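Local coordinates for Lmo0131 protein (Listeria monocytogenes, PDB 4Q6J) that has an EAL-domain TIM-barrel fold and probably belongs with the cyclic-di-GMP phosphodiesterases, although its own activity is not established, at residues B[21-26]-B[41-46]; B[94-99]-B[124-129]. One frame throughout, in Å; residues are numbered along the deposited sequence.

Contact 1 (B[21-26]-B[41-46]). With EDO (1,2-ethanediol), chain L.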
loop_
_atom_site.group_PDB
_atom_site.type_symbol
_atom_site.label_atom_id
_atom_site.label_comp_id
_atom_site.label_asym_id
_atom_site.label_seq_id
_atom_site.Cartn_x
_atom_site.Cartn_y
_atom_site.Cartn_z
ATOM N N LEU B 21 -9.306 -27.852 2.790
ATOM C CA LEU B 21 -9.990 -28.316 3.995
ATOM C C LEU B 21 -10.469 -27.104 4.743
ATOM O O LEU B 21 -9.796 -26.110 4.753
ATOM C CB LEU B 21 -9.035 -29.075 4.922
ATOM C CG LEU B 21 -8.398 -30.384 4.460
ATOM C CD1 LEU B 21 -7.387 -30.839 5.478
ATOM C CD2 LEU B 21 -9.456 -31.421 4.259
ATOM N N LEU B 22 -11.623 -27.167 5.395
ATOM C CA LEU B 22 -11.997 -26.056 6.248
ATOM C C LEU B 22 -11.717 -26.484 7.693
ATOM O O LEU B 22 -12.223 -27.506 8.153
ATOM C CB LEU B 22 -13.458 -25.667 6.052
ATOM C CG LEU B 22 -13.828 -24.277 6.557
ATOM C CD1 LEU B 22 -13.088 -23.243 5.748
ATOM C CD2 LEU B 22 -15.329 -24.019 6.530
ATOM N N TYR B 23 -10.865 -25.724 8.380
ATOM C CA TYR B 23 -10.596 -25.944 9.784
ATOM C C TYR B 23 -11.402 -24.930 10.552
ATOM O O TYR B 23 -11.904 -23.966 9.962
ATOM C CB TYR B 23 -9.105 -25.800 10.073
ATOM C CG TYR B 23 -8.257 -27.022 9.740
ATOM C CD1 TYR B 23 -8.775 -28.081 8.987
ATOM C CD2 TYR B 23 -6.948 -27.125 10.200
ATOM C CE1 TYR B 23 -8.018 -29.187 8.694
ATOM C CE2 TYR B 23 -6.170 -28.240 9.906
ATOM C CZ TYR B 23 -6.711 -29.265 9.157
ATOM O OH TYR B 23 -5.939 -30.369 8.868
ATOM N N TYR B 24 -11.515 -25.139 11.865
ATOM C CA TYR B 24 -12.412 -24.359 12.731
ATOM C C TYR B 24 -11.728 -23.989 14.033
ATOM O O TYR B 24 -11.149 -24.852 14.693
ATOM C CB TYR B 24 -13.656 -25.187 13.072
ATOM C CG TYR B 24 -14.416 -25.599 11.858
ATOM C CD1 TYR B 24 -15.236 -24.696 11.200
ATOM C CD2 TYR B 24 -14.297 -26.881 11.339
ATOM C CE1 TYR B 24 -15.926 -25.051 10.064
ATOM C CE2 TYR B 24 -14.992 -27.253 10.194
ATOM C CZ TYR B 24 -15.799 -26.325 9.562
ATOM O OH TYR B 24 -16.492 -26.663 8.434
ATOM N N GLN B 25 -11.802 -22.726 14.428
ATOM C CA GLN B 25 -11.245 -22.341 15.720
ATOM C C GLN B 25 -12.377 -21.868 16.657
ATOM O O GLN B 25 -13.117 -20.946 16.314
ATOM C CB GLN B 25 -10.148 -21.280 15.568
ATOM C CG GLN B 25 -9.435 -21.072 16.904
ATOM C CD GLN B 25 -8.299 -20.051 16.896
ATOM O OE1 GLN B 25 -8.374 -19.029 16.220
ATOM N NE2 GLN B 25 -7.249 -20.321 17.677
ATOM N N PRO B 26 -12.550 -22.523 17.843
ATOM C CA PRO B 26 -13.676 -22.119 18.694
ATOM C C PRO B 26 -13.605 -20.653 19.148
ATOM O O PRO B 26 -12.525 -20.098 19.380
ATOM C CB PRO B 26 -13.551 -23.034 19.924
ATOM C CG PRO B 26 -12.675 -24.078 19.550
ATOM C CD PRO B 26 -11.761 -23.579 18.489
ATOM N N LEU B 41 -11.472 -21.588 8.855
ATOM C CA LEU B 41 -10.170 -21.180 8.378
ATOM C C LEU B 41 -9.743 -22.151 7.308
ATOM O O LEU B 41 -9.501 -23.291 7.628
ATOM C CB LEU B 41 -9.194 -21.232 9.535
ATOM C CG LEU B 41 -9.387 -20.096 10.525
ATOM C CD1 LEU B 41 -8.700 -20.360 11.869
ATOM C CD2 LEU B 41 -8.878 -18.813 9.882
ATOM N N VAL B 42 -9.664 -21.704 6.053
ATOM C CA VAL B 42 -9.315 -22.602 4.952
ATOM C C VAL B 42 -7.878 -23.128 5.064
ATOM O O VAL B 42 -6.980 -22.435 5.537
ATOM C CB VAL B 42 -9.539 -21.956 3.561
ATOM C CG1 VAL B 42 -8.347 -21.097 3.157
ATOM C CG2 VAL B 42 -9.833 -23.013 2.519
ATOM N N ARG B 43 -7.692 -24.378 4.650
ATOM C CA ARG B 43 -6.390 -25.014 4.578
ATOM C C ARG B 43 -6.276 -25.639 3.212
ATOM O O ARG B 43 -7.285 -25.953 2.584
ATOM C CB ARG B 43 -6.267 -26.127 5.620
ATOM C CG ARG B 43 -6.386 -25.684 7.058
ATOM C CD ARG B 43 -5.510 -24.518 7.249
ATOM N NE ARG B 43 -5.334 -24.076 8.619
ATOM C CZ ARG B 43 -5.480 -22.817 8.997
ATOM N NH1 ARG B 43 -5.844 -21.919 8.103
ATOM N NH2 ARG B 43 -5.273 -22.460 10.266
ATOM N N LEU B 44 -5.047 -25.829 2.751
ATOM C CA LEU B 44 -4.825 -26.543 1.509
ATOM C C LEU B 44 -4.128 -27.830 1.883
ATOM O O LEU B 44 -3.074 -27.813 2.517
ATOM C CB LEU B 44 -3.953 -25.747 0.539
ATOM C CG LEU B 44 -3.626 -26.423 -0.801
ATOM C CD1 LEU B 44 -4.835 -26.465 -1.711
ATOM C CD2 LEU B 44 -2.458 -25.736 -1.465
ATOM N N LYS B 45 -4.720 -28.954 1.515
ATOM C CA LYS B 45 -4.100 -30.232 1.783
ATOM C C LYS B 45 -3.334 -30.607 0.536
ATOM O O LYS B 45 -3.940 -30.763 -0.520
ATOM C CB LYS B 45 -5.151 -31.305 2.103
ATOM C CG LYS B 45 -4.537 -32.479 2.844
ATOM C CD LYS B 45 -5.328 -33.750 2.694
ATOM C CE LYS B 45 -5.063 -34.753 3.836
ATOM N NZ LYS B 45 -3.694 -35.329 3.860
ATOM N N THR B 46 -2.012 -30.742 0.656
ATOM C CA THR B 46 -1.173 -31.199 -0.465
ATOM C C THR B 46 -0.775 -32.654 -0.279
ATOM O O THR B 46 -1.344 -33.362 0.545
ATOM C CB THR B 46 0.104 -30.384 -0.593
ATOM O OG1 THR B 46 1.030 -30.820 0.409
ATOM C CG2 THR B 46 -0.190 -28.873 -0.453
HETATM C C1 EDO L . -3.062 -17.922 18.821
HETATM O O1 EDO L . -3.615 -17.707 20.121
HETATM C C2 EDO L . -4.136 -17.954 17.757
HETATM O O2 EDO L . -4.999 -19.073 17.939
#

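Contact 2 (B[94-99]-B[124-129])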
loop_
_atom_site.group_PDB
_atom_site.type_symbol
_atom_site.label_atom_id
_atom_site.label_comp_id
_atom_site.label_asym_id
_atom_site.label_seq_id
_atom_site.Cartn_x
_atom_site.Cartn_y
_atom_site.Cartn_z
ATOM N N ILE B 94 -14.283 -13.510 3.877
ATOM C CA ILE B 94 -14.478 -13.033 2.527
ATOM C C ILE B 94 -13.736 -11.721 2.388
ATOM O O ILE B 94 -13.984 -10.778 3.124
ATOM C CB ILE B 94 -15.945 -12.809 2.215
ATOM C CG1 ILE B 94 -16.705 -14.124 2.366
ATOM C CG2 ILE B 94 -16.108 -12.288 0.797
ATOM C CD1 ILE B 94 -18.158 -13.987 2.184
ATOM N N PRO B 95 -12.785 -11.673 1.463
ATOM C CA PRO B 95 -12.008 -10.471 1.160
ATOM C C PRO B 95 -12.896 -9.286 0.819
ATOM O O PRO B 95 -13.936 -9.454 0.187
ATOM C CB PRO B 95 -11.219 -10.883 -0.083
ATOM C CG PRO B 95 -11.139 -12.349 -0.021
ATOM C CD PRO B 95 -12.418 -12.802 0.599
ATOM N N ALA B 96 -12.470 -8.098 1.231
ATOM C CA ALA B 96 -13.215 -6.881 0.961
ATOM C C ALA B 96 -13.631 -6.733 -0.521
ATOM O O ALA B 96 -14.747 -6.352 -0.804
ATOM C CB ALA B 96 -12.431 -5.679 1.443
ATOM N N HIS B 97 -12.712 -7.030 -1.438
ATOM C CA HIS B 97 -12.988 -7.084 -2.887
ATOM C C HIS B 97 -14.241 -7.884 -3.254
ATOM O O HIS B 97 -15.051 -7.453 -4.066
ATOM C CB HIS B 97 -11.773 -7.662 -3.648
ATOM C CG HIS B 97 -12.082 -8.127 -5.050
ATOM N ND1 HIS B 97 -12.166 -7.264 -6.126
ATOM C CD2 HIS B 97 -12.316 -9.365 -5.548
ATOM C CE1 HIS B 97 -12.454 -7.949 -7.217
ATOM N NE2 HIS B 97 -12.550 -9.226 -6.898
ATOM N N TYR B 98 -14.363 -9.066 -2.659
ATOM C CA TYR B 98 -15.511 -9.948 -2.870
ATOM C C TYR B 98 -16.806 -9.394 -2.243
ATOM O O TYR B 98 -17.863 -9.491 -2.825
ATOM C CB TYR B 98 -15.221 -11.316 -2.279
ATOM C CG TYR B 98 -14.701 -12.299 -3.268
ATOM C CD1 TYR B 98 -15.554 -13.162 -3.920
ATOM C CD2 TYR B 98 -13.360 -12.367 -3.563
ATOM C CE1 TYR B 98 -15.090 -14.054 -4.840
ATOM C CE2 TYR B 98 -12.881 -13.266 -4.485
ATOM C CZ TYR B 98 -13.762 -14.103 -5.122
ATOM O OH TYR B 98 -13.321 -14.993 -6.054
ATOM N N VAL B 99 -16.702 -8.802 -1.055
ATOM C CA VAL B 99 -17.857 -8.190 -0.425
ATOM C C VAL B 99 -18.398 -7.028 -1.272
ATOM O O VAL B 99 -19.602 -6.789 -1.333
ATOM C CB VAL B 99 -17.557 -7.757 1.035
ATOM C CG1 VAL B 99 -18.738 -7.001 1.627
ATOM C CG2 VAL B 99 -17.213 -8.979 1.901
ATOM N N ILE B 124 -20.294 -13.561 8.018
ATOM C CA ILE B 124 -19.331 -13.131 7.013
ATOM C C ILE B 124 -18.312 -12.270 7.713
ATOM O O ILE B 124 -18.655 -11.241 8.268
ATOM C CB ILE B 124 -19.985 -12.301 5.904
ATOM C CG1 ILE B 124 -20.890 -13.178 5.033
ATOM C CG2 ILE B 124 -18.934 -11.597 5.052
ATOM C CD1 ILE B 124 -21.657 -12.409 3.976
ATOM N N GLU B 125 -17.061 -12.724 7.699
ATOM C CA GLU B 125 -15.958 -11.998 8.297
ATOM C C GLU B 125 -15.146 -11.315 7.200
ATOM O O GLU B 125 -14.539 -11.967 6.357
ATOM C CB GLU B 125 -15.071 -12.921 9.121
ATOM C CG GLU B 125 -13.793 -12.229 9.505
ATOM C CD GLU B 125 -12.903 -13.044 10.405
ATOM O OE1 GLU B 125 -13.349 -14.046 10.963
ATOM O OE2 GLU B 125 -11.729 -12.670 10.570
ATOM N N ILE B 126 -15.162 -9.994 7.196
ATOM C CA ILE B 126 -14.544 -9.213 6.138
ATOM C C ILE B 126 -13.042 -9.154 6.390
ATOM O O ILE B 126 -12.606 -8.753 7.475
ATOM C CB ILE B 126 -15.148 -7.771 6.052
ATOM C CG1 ILE B 126 -16.671 -7.830 5.938
ATOM C CG2 ILE B 126 -14.515 -6.971 4.905
ATOM C CD1 ILE B 126 -17.330 -6.523 6.179
ATOM N N ILE B 127 -12.264 -9.587 5.406
ATOM C CA ILE B 127 -10.816 -9.607 5.514
ATOM C C ILE B 127 -10.167 -8.751 4.406
ATOM O O ILE B 127 -10.879 -8.107 3.627
ATOM C CB ILE B 127 -10.238 -11.064 5.550
ATOM C CG1 ILE B 127 -10.441 -11.800 4.224
ATOM C CG2 ILE B 127 -10.810 -11.824 6.693
ATOM C CD1 ILE B 127 -9.497 -12.942 4.055
ATOM N N GLU B 128 -8.833 -8.713 4.358
ATOM C CA GLU B 128 -8.105 -8.007 3.303
ATOM C C GLU B 128 -8.650 -6.607 3.048
ATOM O O GLU B 128 -8.870 -6.204 1.916
ATOM C CB GLU B 128 -8.062 -8.865 2.031
ATOM C CG GLU B 128 -7.313 -10.155 2.314
ATOM C CD GLU B 128 -7.287 -11.163 1.169
ATOM O OE1 GLU B 128 -7.689 -10.820 0.055
ATOM O OE2 GLU B 128 -6.853 -12.317 1.383
ATOM N N ARG B 129 -8.869 -5.864 4.119
ATOM C CA ARG B 129 -9.546 -4.610 3.991
ATOM C C ARG B 129 -8.570 -3.539 3.511
ATOM O O ARG B 129 -7.431 -3.537 3.938
ATOM C CB ARG B 129 -10.150 -4.260 5.344
ATOM C CG ARG B 129 -10.980 -5.391 5.948
ATOM C CD ARG B 129 -11.682 -4.990 7.273
ATOM N NE ARG B 129 -10.743 -4.824 8.375
ATOM C CZ ARG B 129 -10.146 -3.674 8.677
ATOM N NH1 ARG B 129 -9.290 -3.595 9.684
ATOM N NH2 ARG B 129 -10.416 -2.599 7.970
HETATM O O HOH W 1 -9.798 -7.459 -0.721
#

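Contact 1 (B[21-26]-B[41-46])
R43 reaches across to Y23 with its aliphatic part first: CG sits over one face of the phenol ring, 3.6 Å from the ring centroid, a CH-pi contact offset toward the rim. The chain then bends (chi2 -48°) and carries the guanidinium past the ring at 56° to its plane, so the charged end does not stack flat. NH1 turns back to its own strand and donates to V42 O at 2.9 Å, with that oxygen lying close to the guanidinium plane; this bond fixes how the group is rotated beside the tyrosine.

The backbone bonds come in two reciprocal pairs. L21 N gives to R43 O at 2.8 Å and R43 N returns to L21 O at 2.7 Å; Y23 N gives to L41 O at 2.9 Å and L41 N returns to Y23 O at 2.7 Å. L22 and V42 form the non-hydrogen-bonded pair between them. This is the beta hairpin of strands 20-29 and 35-45, with segment directions 138° apart. It carries the family signature: E39 and L41 are the first and last letters of the EAL motif, which reads EGL here.

Apolar contacts occupy both faces of the hairpin. With Y23 and R43 lie L21, whose CG and CD1 meet K45 CB, and L41, whose CD1 touches Q25 CB; I50 packs against L21, Y23, R43 and K45. On the opposite face L22 CD1 leans over the backbone of its neighbour, 3.8 Å from V42 N, while helix 66-83 covers L22 and V42.

Q25 runs extended from the strand, and its NE2 donates to O2 of a bound ethanediol at 2.6 Å. The same amide is also held by Q232 and the S237 carbonyl.

Contact 2 (B[94-99]-B[124-129])
P95 meets segment 124-129 along much of its ring. CB lies 3.5 Å from E128 OE1, and CG is only slightly farther from the same oxygen, since the two side chains run side by side. Closing the ring, CD packs on I127 CG1, which also lies 3.6 Å from P95 N. I127 places that branch between its backbone N and carbonyl carbon (chi1 67°), and this directs it at the proline.

Around the ring the two strands pair in parallel as neighbours in the TIM barrel. I94 N donates to E125 O at 2.9 Å, and I127 N donates to I94 O. One residue on, after P95 at the N-cap position of helix 96-99, A96 N bonds to I127 O at 2.9 Å. A water then accepts from H97 N and donates to E128 O at 3.1 Å, carrying the link past the strand ends.

On the other face I94 CD1 crosses I124 obliquely, 3.8 Å from CG2, and V99 CG2 rests on I124 and I126. E125 leaves on the opposite side, touching D155 and in a long, weak ion pair with K176.

All the polar bonds across the contact start and end on backbone atoms, directly or through the water, while the side chains meet by carbon packing and by a carboxylate oxygen lying against proline CH groups. The polar pairing therefore rests on the main chain.

How the contacts relate
The two contacts lie in one curled sheet: strand 35-45, half of the hairpin in contact 1, runs parallel beside strand 89-95, which enters contact 2. Their centres are about 17 Å apart and their nearest atoms about 7 Å, so they do not touch. Contact 1 joins the antiparallel strand to the barrel, whereas contact 2 joins two regular parallel strands where they give way to a helix and a loop. Ethanediol, probably from the crystallisation liquor, is found near both: one molecule is bound by Q25, E215 and Y234, and a different one lies about 4 Å from the I127 side chain, so the two do not define a shared site.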